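Putative Endoribonuclease L-PSP (Entamoeba histolytica, PDB 3M1X) is of unestablished function but belongs to the trimeric RutC (YjgF/YER057c/UK114) family and may act as a deaminase. Local coordinates at residues V28-A33 with L85-S90; G57-T62 with S74-T79; D93-T98 with E117-H122; T99-D104 with L139-C144; A103-F108 with C128-A133. All blocks are in the same frame, centred on the assembly; numbering follows the deposited sequence.

Contact 1 (V28-A33 with L85-S90)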
# COMPACT_ATOMS: atom_id res chain seq x y z
N VAL A 28 15.13 3.06 11.74
CA VAL A 28 16.25 2.98 10.80
C VAL A 28 16.52 4.39 10.32
O VAL A 28 15.62 5.06 9.82
CB VAL A 28 15.85 2.06 9.65
CG1 VAL A 28 17.05 1.96 8.61
CG2 VAL A 28 15.48 0.67 10.15
N ALA A 29 17.79 4.84 10.42
CA ALA A 29 18.17 6.18 9.96
C ALA A 29 19.55 6.04 9.30
O ALA A 29 20.59 6.16 9.97
CB ALA A 29 18.20 7.14 11.14
N SER A 30 19.62 5.81 8.04
CA SER A 30 20.86 5.83 7.31
C SER A 30 21.33 7.25 7.04
O SER A 30 20.57 8.08 6.56
CB SER A 30 20.62 5.20 5.95
OG SER A 30 21.74 5.38 5.09
N PRO A 31 22.64 7.50 7.16
CA PRO A 31 23.17 8.82 6.84
C PRO A 31 23.33 9.00 5.37
O PRO A 31 23.71 10.09 4.89
CB PRO A 31 24.56 8.81 7.48
CG PRO A 31 24.98 7.37 7.44
CD PRO A 31 23.67 6.60 7.71
N LEU A 32 23.07 7.97 4.58
CA LEU A 32 23.26 7.97 3.13
C LEU A 32 21.97 8.27 2.37
O LEU A 32 21.98 8.79 1.28
CB LEU A 32 23.87 6.68 2.63
CG LEU A 32 25.14 6.28 3.30
CD1 LEU A 32 25.63 4.91 2.74
CD2 LEU A 32 26.26 7.28 3.20
N ALA A 33 20.83 7.88 2.95
CA ALA A 33 19.49 8.07 2.40
C ALA A 33 19.03 9.44 2.80
O ALA A 33 19.57 10.06 3.72
CB ALA A 33 18.57 6.98 2.87
N LEU A 85 17.66 -0.27 3.42
CA LEU A 85 17.64 -1.70 3.67
C LEU A 85 18.91 -2.12 4.30
O LEU A 85 18.93 -2.92 5.27
CB LEU A 85 17.37 -2.45 2.37
CG LEU A 85 15.95 -2.33 1.85
CD1 LEU A 85 15.88 -2.66 0.35
CD2 LEU A 85 14.99 -3.22 2.66
N GLU A 86 20.07 -1.66 3.79
CA GLU A 86 21.34 -2.02 4.41
C GLU A 86 21.42 -1.57 5.84
O GLU A 86 21.90 -2.32 6.69
CB GLU A 86 22.54 -1.40 3.62
CG GLU A 86 22.82 -2.00 2.30
CD GLU A 86 23.86 -1.32 1.49
OE1 GLU A 86 24.13 -0.07 1.73
OE2 GLU A 86 24.32 -1.92 0.56
N GLU A 87 20.98 -0.35 6.12
CA GLU A 87 21.04 0.18 7.49
C GLU A 87 20.23 -0.62 8.43
O GLU A 87 20.54 -0.73 9.61
CB GLU A 87 20.53 1.62 7.46
CG GLU A 87 20.56 2.34 8.78
CD GLU A 87 21.92 2.80 9.22
OE1 GLU A 87 22.84 2.83 8.38
OE2 GLU A 87 22.06 3.24 10.37
N ALA A 88 19.13 -1.22 7.94
CA ALA A 88 18.24 -2.01 8.74
C ALA A 88 18.77 -3.41 9.02
O ALA A 88 18.13 -4.17 9.75
CB ALA A 88 16.88 -2.15 8.03
N GLY A 89 19.86 -3.81 8.37
CA GLY A 89 20.27 -5.22 8.44
C GLY A 89 19.64 -6.11 7.41
O GLY A 89 19.74 -7.32 7.54
N SER A 90 19.03 -5.51 6.41
CA SER A 90 18.40 -6.21 5.29
C SER A 90 19.18 -6.01 4.00
O SER A 90 20.38 -5.64 4.05
CB SER A 90 16.93 -5.80 5.25
OG SER A 90 16.21 -6.57 4.30
O HOH W 1 19.86 3.52 11.94
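Glu87 OE2 accepts a 2.7 Å hydrogen bond from a water whose own oxygen accepts the N-H of Ala29, 2.9 Å from Ala29 N. The water bridge suits this spot because the carboxylate offers no donor of its own: OE2 also lies 3.3 Å from Ala29 O, a meeting of two acceptors that the water probably makes tolerable. The rest of Glu87 works as a hydrocarbon arm. With CG anti to the backbone N (chi1 -178°) the methylenes leave the helix toward residues 28-30, and the bend at chi2 (76°) then turns the carboxylate along the chain toward Ala29 and Pro31. Val28 and Glu87 run past each other in opposite directions, bringing Val28 CG1 within 3.5 Å of Glu87 CG, while Ser30 CB packs at 3.9 Å on Glu87 CB. The other branch of Val28 reaches Ala88, CG2 to CB 3.8 Å; the small methyl of Ala88 fits against a branched residue whose two methyls serve two neighbours. Ser30 shapes its own loop: its OG receives the N-H of Leu32 at 3.0 Å, an ST turn. Across from it the helix ends in a Schellman motif, in which Gly89 takes the positive phi that glycine adopts readily and Ser90 N bonds back to Leu85 O. The loop 28-33 thus runs beside the C-terminal end of helix 70-87, where Val28 also touches Val84, while Val28 pairs through its backbone with Ala43 of strand 43-46 and Leu85 packs on Ala146 of strand 140-146.

Contact 2 (G57-T62 with S74-T79)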
# COMPACT_ATOMS: atom_id res chain seq x y z
N GLY A 57 13.30 10.68 -5.01
CA GLY A 57 14.65 10.72 -5.59
C GLY A 57 15.51 11.85 -5.15
O GLY A 57 16.20 12.44 -5.99
N LEU A 58 15.47 12.16 -3.86
CA LEU A 58 16.35 13.13 -3.22
C LEU A 58 17.70 12.52 -3.01
O LEU A 58 17.85 11.37 -2.68
CB LEU A 58 15.75 13.59 -1.93
CG LEU A 58 14.43 14.34 -2.01
CD1 LEU A 58 13.95 14.73 -0.65
CD2 LEU A 58 14.41 15.61 -2.91
N ASP A 59 18.75 13.37 -3.16
CA ASP A 59 20.11 13.04 -2.83
C ASP A 59 20.37 13.64 -1.49
O ASP A 59 20.37 14.88 -1.30
CB ASP A 59 21.02 13.60 -3.92
CG ASP A 59 22.49 13.32 -3.70
OD1 ASP A 59 22.89 12.86 -2.62
OD2 ASP A 59 23.22 13.52 -4.73
N ARG A 60 20.68 12.83 -0.50
CA ARG A 60 21.02 13.30 0.86
C ARG A 60 22.10 14.37 0.83
O ARG A 60 22.06 15.30 1.68
CB ARG A 60 21.47 12.17 1.69
CG ARG A 60 21.85 12.50 3.18
CD ARG A 60 20.74 13.08 3.99
NE ARG A 60 21.11 13.26 5.39
CZ ARG A 60 20.99 12.38 6.34
NH1 ARG A 60 20.42 11.20 6.12
NH2 ARG A 60 21.32 12.68 7.58
N LYS A 61 23.04 14.28 -0.08
CA LYS A 61 24.12 15.31 -0.08
C LYS A 61 23.61 16.69 -0.34
O LYS A 61 24.23 17.66 0.14
CB LYS A 61 25.15 14.87 -1.05
CG LYS A 61 25.86 13.56 -0.63
CD LYS A 61 27.02 13.13 -1.48
CE LYS A 61 27.67 11.81 -0.81
NZ LYS A 61 28.84 11.07 -1.54
N THR A 62 22.54 16.86 -1.14
CA THR A 62 22.03 18.18 -1.54
C THR A 62 20.71 18.55 -0.94
O THR A 62 20.32 19.72 -0.94
CB THR A 62 21.86 18.26 -3.06
OG1 THR A 62 20.88 17.35 -3.50
CG2 THR A 62 23.13 17.98 -3.83
N SER A 74 14.51 7.92 -10.70
CA SER A 74 14.33 6.49 -10.48
C SER A 74 15.56 5.83 -9.97
O SER A 74 15.55 5.00 -9.03
CB SER A 74 13.80 5.80 -11.71
OG SER A 74 12.55 6.26 -12.12
N LYS A 75 16.74 6.17 -10.55
CA LYS A 75 17.97 5.60 -10.08
C LYS A 75 18.22 6.00 -8.67
O LYS A 75 18.64 5.17 -7.85
CB LYS A 75 19.10 6.08 -11.00
CG LYS A 75 19.12 5.48 -12.35
CD LYS A 75 20.06 6.20 -13.31
CE LYS A 75 19.93 5.58 -14.68
NZ LYS A 75 21.10 6.16 -15.52
N GLN A 76 17.98 7.23 -8.31
CA GLN A 76 18.19 7.72 -6.97
C GLN A 76 17.27 7.03 -5.97
O GLN A 76 17.66 6.69 -4.86
CB GLN A 76 18.07 9.22 -6.85
CG GLN A 76 18.52 9.77 -5.47
CD GLN A 76 20.02 9.53 -5.25
OE1 GLN A 76 20.80 9.98 -6.08
NE2 GLN A 76 20.43 8.91 -4.18
N VAL A 77 16.00 6.84 -6.34
CA VAL A 77 15.06 6.16 -5.49
C VAL A 77 15.56 4.75 -5.16
O VAL A 77 15.55 4.31 -4.01
CB VAL A 77 13.67 6.09 -6.11
CG1 VAL A 77 12.75 5.00 -5.46
CG2 VAL A 77 12.96 7.48 -6.06
N MET A 78 16.02 4.01 -6.19
CA MET A 78 16.45 2.64 -5.91
C MET A 78 17.71 2.57 -5.10
O MET A 78 17.87 1.71 -4.25
CB MET A 78 16.62 1.87 -7.26
CG MET A 78 15.45 1.80 -8.14
SD MET A 78 13.86 1.37 -7.34
CE MET A 78 14.25 -0.29 -6.76
N THR A 79 18.61 3.52 -5.31
CA THR A 79 19.80 3.65 -4.48
C THR A 79 19.44 3.97 -3.03
O THR A 79 19.98 3.40 -2.10
CB THR A 79 20.71 4.76 -5.08
OG1 THR A 79 21.16 4.26 -6.33
CG2 THR A 79 21.91 5.02 -4.19
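Gln76 lays its aliphatic part against the backbone of Gly57 and Leu58, its CG lying 3.3 Å from Leu58 O and 3.6 Å from Gly57 O. CG stands anti to the backbone N (chi1 -170°), which carries it off the helix toward the strand, and a bend at chi2 (64°) then turns the amide alongside the chain. The polar end is used locally: NE2 bonds to Asn80 OD1, and Asn80 ND2 in turn supplies a hydrogen bond to Leu58 O, so Gln76 helps to position the Asn80 amide that grips the strand. One residue on, Val77 CG2 presses to 3.4 Å from Gly57 N. Glycine, lacking a side chain, suits a place where its CA comes to 4.6 Å from Val77 CA. This is a helix lying on a sheet face, as in the alpha-beta sandwich of the RutC family, and Val77 also reaches Val140 and Val142 of the adjoining strand 140-146. At the strand's end Asp59 shapes the turn that follows: its OD1 takes the N-H of Lys61 at 2.9 Å from well above the carboxylate plane, an Asx turn, while Asp59 O receives the N-H of Thr62. Asp59 CB stays more loosely placed, 4.2 Å from Gln76 OE1.

Contact 3 (D93-T98 with E117-H122)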
# COMPACT_ATOMS: atom_id res chain seq x y z
N ASP A 93 17.96 -8.14 -1.91
CA ASP A 93 17.52 -9.53 -2.12
C ASP A 93 16.54 -10.02 -1.10
O ASP A 93 15.87 -11.03 -1.34
CB ASP A 93 18.73 -10.50 -2.07
CG ASP A 93 19.52 -10.53 -3.31
OD1 ASP A 93 19.12 -10.04 -4.37
OD2 ASP A 93 20.64 -11.08 -3.26
N LYS A 94 16.39 -9.31 0.01
CA LYS A 94 15.43 -9.64 1.06
C LYS A 94 14.13 -8.89 0.95
O LYS A 94 13.26 -9.00 1.82
CB LYS A 94 16.09 -9.48 2.41
CG LYS A 94 17.09 -10.59 2.75
CD LYS A 94 17.80 -10.33 4.05
CE LYS A 94 18.76 -11.49 4.40
NZ LYS A 94 19.42 -11.28 5.70
N VAL A 95 13.92 -8.10 -0.11
CA VAL A 95 12.70 -7.38 -0.34
C VAL A 95 11.61 -8.36 -0.74
O VAL A 95 11.77 -9.11 -1.71
CB VAL A 95 12.85 -6.25 -1.33
CG1 VAL A 95 11.51 -5.62 -1.69
CG2 VAL A 95 13.82 -5.21 -0.80
N VAL A 96 10.48 -8.33 -0.05
CA VAL A 96 9.36 -9.25 -0.40
C VAL A 96 8.35 -8.58 -1.27
O VAL A 96 7.74 -9.29 -2.11
CB VAL A 96 8.64 -9.90 0.83
CG1 VAL A 96 9.66 -10.66 1.62
CG2 VAL A 96 7.83 -8.90 1.71
N LYS A 97 8.13 -7.29 -1.15
CA LYS A 97 7.05 -6.60 -1.84
C LYS A 97 7.44 -5.16 -1.98
O LYS A 97 7.92 -4.54 -1.03
CB LYS A 97 5.75 -6.73 -0.98
CG LYS A 97 4.57 -5.86 -1.33
CD LYS A 97 3.98 -6.23 -2.65
CE LYS A 97 2.60 -5.49 -2.95
NZ LYS A 97 2.79 -4.04 -2.83
N THR A 98 7.16 -4.55 -3.13
CA THR A 98 7.27 -3.12 -3.36
C THR A 98 5.96 -2.55 -3.86
O THR A 98 5.12 -3.27 -4.37
CB THR A 98 8.37 -2.81 -4.38
OG1 THR A 98 7.92 -3.23 -5.65
CG2 THR A 98 9.71 -3.43 -4.05
N GLU A 117 17.11 -3.34 -13.04
CA GLU A 117 18.58 -3.26 -12.92
C GLU A 117 18.92 -3.29 -11.50
O GLU A 117 19.85 -3.94 -11.08
CB GLU A 117 19.21 -1.99 -13.52
CG GLU A 117 20.80 -1.93 -13.54
CD GLU A 117 21.45 -1.25 -12.30
OE1 GLU A 117 20.80 -0.72 -11.41
OE2 GLU A 117 22.67 -1.30 -12.09
N ALA A 118 18.20 -2.49 -10.68
CA ALA A 118 18.50 -2.35 -9.27
C ALA A 118 18.37 -3.67 -8.51
O ALA A 118 19.15 -4.00 -7.64
CB ALA A 118 17.69 -1.28 -8.61
N PHE A 119 17.35 -4.44 -8.85
CA PHE A 119 17.09 -5.74 -8.17
C PHE A 119 17.78 -6.90 -8.81
O PHE A 119 17.88 -7.96 -8.18
CB PHE A 119 15.56 -6.03 -8.11
CG PHE A 119 14.91 -5.35 -6.92
CD1 PHE A 119 15.13 -5.77 -5.65
CD2 PHE A 119 13.98 -4.30 -7.11
CE1 PHE A 119 14.59 -5.18 -4.57
CE2 PHE A 119 13.36 -3.71 -6.00
CZ PHE A 119 13.70 -4.16 -4.75
N GLY A 120 18.31 -6.75 -9.99
CA GLY A 120 19.01 -7.90 -10.65
C GLY A 120 18.03 -9.01 -10.85
O GLY A 120 16.95 -8.81 -11.36
N ASN A 121 18.39 -10.22 -10.49
CA ASN A 121 17.49 -11.35 -10.65
C ASN A 121 16.48 -11.50 -9.53
O ASN A 121 15.61 -12.39 -9.61
CB ASN A 121 18.22 -12.60 -10.82
CG ASN A 121 18.88 -12.68 -12.21
OD1 ASN A 121 18.34 -12.22 -13.19
ND2 ASN A 121 20.03 -13.27 -12.24
N HIS A 122 16.50 -10.68 -8.51
CA HIS A 122 15.49 -10.77 -7.44
C HIS A 122 14.20 -10.11 -7.90
O HIS A 122 14.21 -9.04 -8.46
CB HIS A 122 16.04 -10.09 -6.18
CG HIS A 122 15.09 -10.24 -5.03
ND1 HIS A 122 14.72 -11.47 -4.58
CD2 HIS A 122 14.40 -9.33 -4.31
CE1 HIS A 122 13.85 -11.33 -3.59
NE2 HIS A 122 13.65 -10.03 -3.40
O HOH W 2 18.41 -7.63 -5.47
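His122 NE2 donates to Val95 O over 2.7 Å with an N-H...O angle of 169°; the oxygen lies nearly in the ring plane, and the nitrogen meets it on a lone pair in the carbonyl plane. Asp93 comes at the same ring from a different direction, over one face. Its CA makes a CH-pi contact 3.9 Å from the His122 ring centroid, and Asp93 O hangs over the rim, 3.0 Å from His122 CE1. Imidazole suits the place because it offers a flat face and a directed N-H together. Nearby, Phe119 brings CE1 to 3.8 Å from Val95 CB, with Val95 CG2 at the ring edge, and its CZ to 4.1 Å from Thr98 CG2. These contacts tie helix 108-119 to strand 95-102 within a beta-alpha-beta unit. The histidine is presented by a type II' turn from Phe119 to His122, closed by His122 N bonding to Phe119 O; Gly120 fits its first corner, where phi is positive. With CG anti to the backbone N (chi1 -176°), the ring reaches back from that turn to the strand. A water donates to both Asp93 OD1 and Phe119 O, at 2.7 and 2.8 Å from its oxygen, and so links the two segments. Further out, Thr98 OG1 is hydrogen-bonded to Tyr115 OH, and the Tyr115 ring also meets that of Phe119. A classic beta bulge sets Val96 and Lys97 opposite the single Ile145 of strand 140-146, and Lys97 NZ forms a salt bridge with Glu143 OE1 of the second subunit.

Contact 4 (T99-D104 with L139-C144)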
# COMPACT_ATOMS: atom_id res chain seq x y z
N THR A 99 5.84 -1.25 -3.69
CA THR A 99 4.79 -0.50 -4.31
C THR A 99 5.47 0.67 -5.01
O THR A 99 6.24 1.42 -4.38
CB THR A 99 3.71 -0.02 -3.34
OG1 THR A 99 3.22 -1.16 -2.64
CG2 THR A 99 2.55 0.65 -4.09
N CYS A 100 5.18 0.83 -6.29
CA CYS A 100 5.86 1.78 -7.19
C CYS A 100 4.87 2.79 -7.71
O CYS A 100 3.93 2.43 -8.41
CB CYS A 100 6.51 1.01 -8.34
SG CYS A 100 7.72 -0.22 -7.82
N LEU A 101 5.07 4.05 -7.28
CA LEU A 101 4.16 5.15 -7.58
C LEU A 101 4.79 6.06 -8.57
O LEU A 101 5.94 6.51 -8.37
CB LEU A 101 3.83 5.91 -6.31
CG LEU A 101 3.15 5.15 -5.17
CD1 LEU A 101 4.11 4.36 -4.31
CD2 LEU A 101 2.36 6.17 -4.30
N LEU A 102 4.10 6.38 -9.63
CA LEU A 102 4.60 7.30 -10.68
C LEU A 102 3.76 8.53 -10.74
O LEU A 102 2.55 8.47 -10.60
CB LEU A 102 4.55 6.57 -12.04
CG LEU A 102 5.45 5.37 -12.14
CD1 LEU A 102 5.05 4.56 -13.40
CD2 LEU A 102 6.90 5.75 -12.15
N ALA A 103 4.38 9.63 -11.09
CA ALA A 103 3.65 10.86 -11.39
C ALA A 103 2.95 10.74 -12.72
O ALA A 103 1.94 11.42 -12.96
CB ALA A 103 4.58 12.10 -11.38
N ASP A 104 3.42 9.89 -13.61
CA ASP A 104 2.94 9.81 -14.97
C ASP A 104 3.05 8.39 -15.47
O ASP A 104 4.16 7.80 -15.50
CB ASP A 104 3.85 10.71 -15.88
CG ASP A 104 3.50 10.70 -17.41
OD1 ASP A 104 2.60 9.96 -17.91
OD2 ASP A 104 4.09 11.63 -18.04
N LEU A 139 8.72 12.64 -9.29
CA LEU A 139 8.21 11.89 -10.40
C LEU A 139 7.93 10.41 -10.13
O LEU A 139 7.29 9.72 -10.89
CB LEU A 139 9.22 11.95 -11.56
CG LEU A 139 9.46 13.34 -12.17
CD1 LEU A 139 10.44 13.19 -13.29
CD2 LEU A 139 8.11 14.03 -12.59
N VAL A 140 8.50 9.90 -9.03
CA VAL A 140 8.49 8.48 -8.68
C VAL A 140 8.73 8.36 -7.20
O VAL A 140 9.53 9.09 -6.64
CB VAL A 140 9.51 7.72 -9.52
CG1 VAL A 140 10.90 8.34 -9.47
CG2 VAL A 140 9.57 6.25 -9.13
N GLU A 141 8.03 7.40 -6.58
CA GLU A 141 8.15 7.08 -5.19
C GLU A 141 8.07 5.58 -5.07
O GLU A 141 7.17 4.99 -5.66
CB GLU A 141 7.02 7.77 -4.43
CG GLU A 141 7.01 7.52 -2.94
CD GLU A 141 5.73 8.05 -2.24
OE1 GLU A 141 5.52 9.17 -2.41
OE2 GLU A 141 5.02 7.23 -1.63
N VAL A 142 8.93 4.92 -4.29
CA VAL A 142 8.90 3.45 -4.13
C VAL A 142 9.03 3.13 -2.65
O VAL A 142 9.97 3.56 -2.00
CB VAL A 142 9.99 2.76 -4.93
CG1 VAL A 142 9.87 1.21 -4.69
CG2 VAL A 142 9.89 3.06 -6.45
N GLU A 143 8.05 2.41 -2.15
CA GLU A 143 8.10 1.84 -0.79
C GLU A 143 8.28 0.34 -0.87
O GLU A 143 8.10 -0.28 -1.93
CB GLU A 143 6.85 2.17 0.00
CG GLU A 143 5.56 1.66 -0.68
CD GLU A 143 4.34 1.87 0.07
OE1 GLU A 143 4.26 2.40 1.13
OE2 GLU A 143 3.25 1.48 -0.50
N CYS A 144 8.64 -0.30 0.23
CA CYS A 144 8.77 -1.77 0.25
C CYS A 144 8.68 -2.34 1.64
O CYS A 144 8.78 -1.61 2.63
CB CYS A 144 10.05 -2.17 -0.45
SG CYS A 144 11.56 -1.95 0.51
O HOH W 3 6.33 9.62 -13.49
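Leu101 and Glu141 form a hydrogen-bonded antiparallel pair at the tight middle of the contact: Leu101 N reaches Glu141 O over 2.8 Å, nearly straight on to the carbonyl, and Glu141 N returns to Leu101 O over 2.9 Å. Thr99 and Glu143 repeat the pattern, and the axes of the two short strand segments approach to 4.7 Å, their directions 168° apart. Between these pairs, Val142 CA makes a CA-H...O contact of 3.4 Å with Thr99 O. Side chains divide by face. Cys100, Val142, Leu102 and Val140 are small or branched apolar residues suited to the buried layer under helices 70-87 and 108-119; Leu102 CD2 meets Val140 CG2 at 4.1 Å. On the other face Glu143 OE2 lies only 3.2 Å from Thr99 CB. With CG between the backbone N and the carbonyl carbon (chi1 59°), the extended Glu143 chain runs alongside Thr99, and its OE1 forms a salt bridge with Lys97 NZ of the third subunit. The loose side is the partly exposed end, where Ala103 N still bonds to Leu139 O, but from above the carbonyl plane. There Ala103 CB meets Leu139 CD2 at 4.2 Å, and a water probably donates to Leu139 O and weakly accepts from Asp104 N. Antiparallel central strands with helices over one face and subunits meeting on the other are characteristic of the RutC-family trimer; a citrate, probably from the crystallisation liquor, lies about 3 Å from the Glu141 side chain and may mark a pocket at that interface.

Contact 5 (A103-F108 with C128-A133)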
# COMPACT_ATOMS: atom_id res chain seq x y z
N ALA A 103 4.38 9.63 -11.09
CA ALA A 103 3.65 10.86 -11.39
C ALA A 103 2.95 10.74 -12.72
O ALA A 103 1.94 11.42 -12.96
CB ALA A 103 4.58 12.10 -11.38
N ASP A 104 3.42 9.89 -13.61
CA ASP A 104 2.94 9.81 -14.97
C ASP A 104 3.05 8.39 -15.47
O ASP A 104 4.16 7.80 -15.50
CB ASP A 104 3.85 10.71 -15.88
CG ASP A 104 3.50 10.70 -17.41
OD1 ASP A 104 2.60 9.96 -17.91
OD2 ASP A 104 4.09 11.63 -18.04
N ILE A 105 1.95 7.79 -15.84
CA ILE A 105 1.93 6.42 -16.28
C ILE A 105 2.86 6.16 -17.47
O ILE A 105 3.30 5.00 -17.69
CB ILE A 105 0.52 5.87 -16.50
CG1 ILE A 105 0.48 4.34 -16.40
CG2 ILE A 105 -0.04 6.39 -17.83
CD1 ILE A 105 0.79 3.67 -15.05
N LYS A 106 3.12 7.19 -18.30
CA LYS A 106 3.95 6.93 -19.45
C LYS A 106 5.38 6.61 -19.04
O LYS A 106 6.12 6.07 -19.86
CB LYS A 106 3.83 8.02 -20.48
CG LYS A 106 2.38 8.36 -20.87
CD LYS A 106 1.54 7.25 -21.63
CE LYS A 106 0.31 7.90 -22.48
NZ LYS A 106 -0.28 6.92 -23.45
N ASP A 107 5.76 6.92 -17.80
CA ASP A 107 7.08 6.64 -17.29
C ASP A 107 7.24 5.18 -16.86
O ASP A 107 8.34 4.82 -16.43
CB ASP A 107 7.41 7.60 -16.17
CG ASP A 107 7.73 8.99 -16.64
OD1 ASP A 107 8.20 9.11 -17.81
OD2 ASP A 107 7.61 9.95 -15.86
N PHE A 108 6.22 4.36 -16.98
CA PHE A 108 6.29 2.98 -16.47
C PHE A 108 7.44 2.20 -17.10
O PHE A 108 8.18 1.50 -16.39
CB PHE A 108 4.91 2.31 -16.69
CG PHE A 108 4.79 0.86 -16.21
CD1 PHE A 108 4.79 0.56 -14.86
CD2 PHE A 108 4.71 -0.19 -17.11
CE1 PHE A 108 4.63 -0.78 -14.41
CE2 PHE A 108 4.57 -1.50 -16.68
CZ PHE A 108 4.49 -1.77 -15.33
N CYS A 128 2.00 -1.35 -8.91
CA CYS A 128 2.40 -0.07 -9.52
C CYS A 128 1.16 0.70 -9.96
O CYS A 128 0.15 0.16 -10.36
CB CYS A 128 3.22 -0.31 -10.81
SG CYS A 128 4.64 -1.34 -10.64
N PHE A 129 1.27 2.01 -9.91
CA PHE A 129 0.20 2.88 -10.38
C PHE A 129 0.74 4.26 -10.56
O PHE A 129 1.79 4.65 -10.03
CB PHE A 129 -1.02 2.89 -9.42
CG PHE A 129 -0.74 3.43 -8.03
CD1 PHE A 129 -1.00 4.71 -7.70
CD2 PHE A 129 -0.25 2.57 -7.07
CE1 PHE A 129 -0.74 5.18 -6.41
CE2 PHE A 129 -0.00 3.03 -5.81
CZ PHE A 129 -0.28 4.30 -5.47
N ALA A 130 -0.01 5.07 -11.34
CA ALA A 130 0.23 6.52 -11.41
C ALA A 130 -0.63 7.21 -10.39
O ALA A 130 -1.84 7.02 -10.36
CB ALA A 130 0.02 7.10 -12.80
N ALA A 131 -0.02 7.98 -9.56
CA ALA A 131 -0.71 8.89 -8.58
C ALA A 131 -1.15 10.13 -9.33
O ALA A 131 -0.59 10.44 -10.37
CB ALA A 131 0.24 9.28 -7.44
N ALA A 132 -2.11 10.85 -8.79
CA ALA A 132 -2.41 12.22 -9.31
C ALA A 132 -1.21 13.12 -9.09
O ALA A 132 -0.94 13.98 -9.96
CB ALA A 132 -3.68 12.78 -8.60
N ALA A 133 -0.47 12.98 -8.01
CA ALA A 133 0.68 13.76 -7.69
C ALA A 133 1.40 13.09 -6.53
O ALA A 133 0.82 12.38 -5.71
CB ALA A 133 0.33 15.21 -7.34
O HOH W 4 -0.60 11.00 -13.16
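Ile105 and Phe108 turn their side chains onto Ala130 and Cys128, at the start of a beta-alpha-beta crossover: the loop leaves strand 95-102, enters helix 108-119 and leads to the parallel strand 125-130. Phe108 approaches Cys128 by its rim. With CG anti to the backbone N (chi1 180°) the ring reaches off the helix start to the strand, and Cys128 SG lies at the ring edge, 5.2 Å from the Phe108 centroid and 89° off the ring normal. The contact is a sulfur-aromatic one, made chiefly by Phe108 CE1 at 3.8 Å from SG; the edge bears the weakly positive C-H groups, which suit a polarisable sulfur. Ile105 instead meets a bare methyl: its CB lies 3.9 Å from Ala130 CB, and CD1 curls round to 4.0 Å from Ala130 N. Alanine's small side chain lets the loop come this close, with Ile105 N at 3.7 Å from Ala130 CB. Asp104 sets the course of the loop, its OD1 accepting from Lys106 N at 2.8 Å in an Asx turn, while Asp104 O takes the N-H of Asp107. On the strand Phe129 points away from the loop into the trimer, where its ring meets Phe129 of the second and of the third subunit edge-to-face. Cys128 N is hydrogen-bonded to a citrate, probably from the crystallisation liquor. At the Ala103 end of the contact, a water donates to both Ala103 O, at 2.6 Å from its oxygen, and Ala131 O, at 2.8 Å.

How the contacts relate
All five contacts belong to one alpha-beta sandwich. Contacts 1 and 2 share helix 70-87, with contact 2 falling within the span of chain that contact 1 brings together; their centres are 14 Å apart, and Arg60 of one bonds to Ala33 O of the other. Both close before contacts 3, 4 and 5 open. Contacts 3 and 4 share strand 95-102, and contacts 4 and 5, with centres 7 Å apart, share Ala103 and Asp104 and are stitched by Leu102 bonding to Phe129 and Ala131. Contacts 1 and 5 lie 27 Å apart, centre to centre, on opposite sides of the chain's centre. Contacts 3, 4 and 5 also touch other subunits, so this half of the fold serves the trimer.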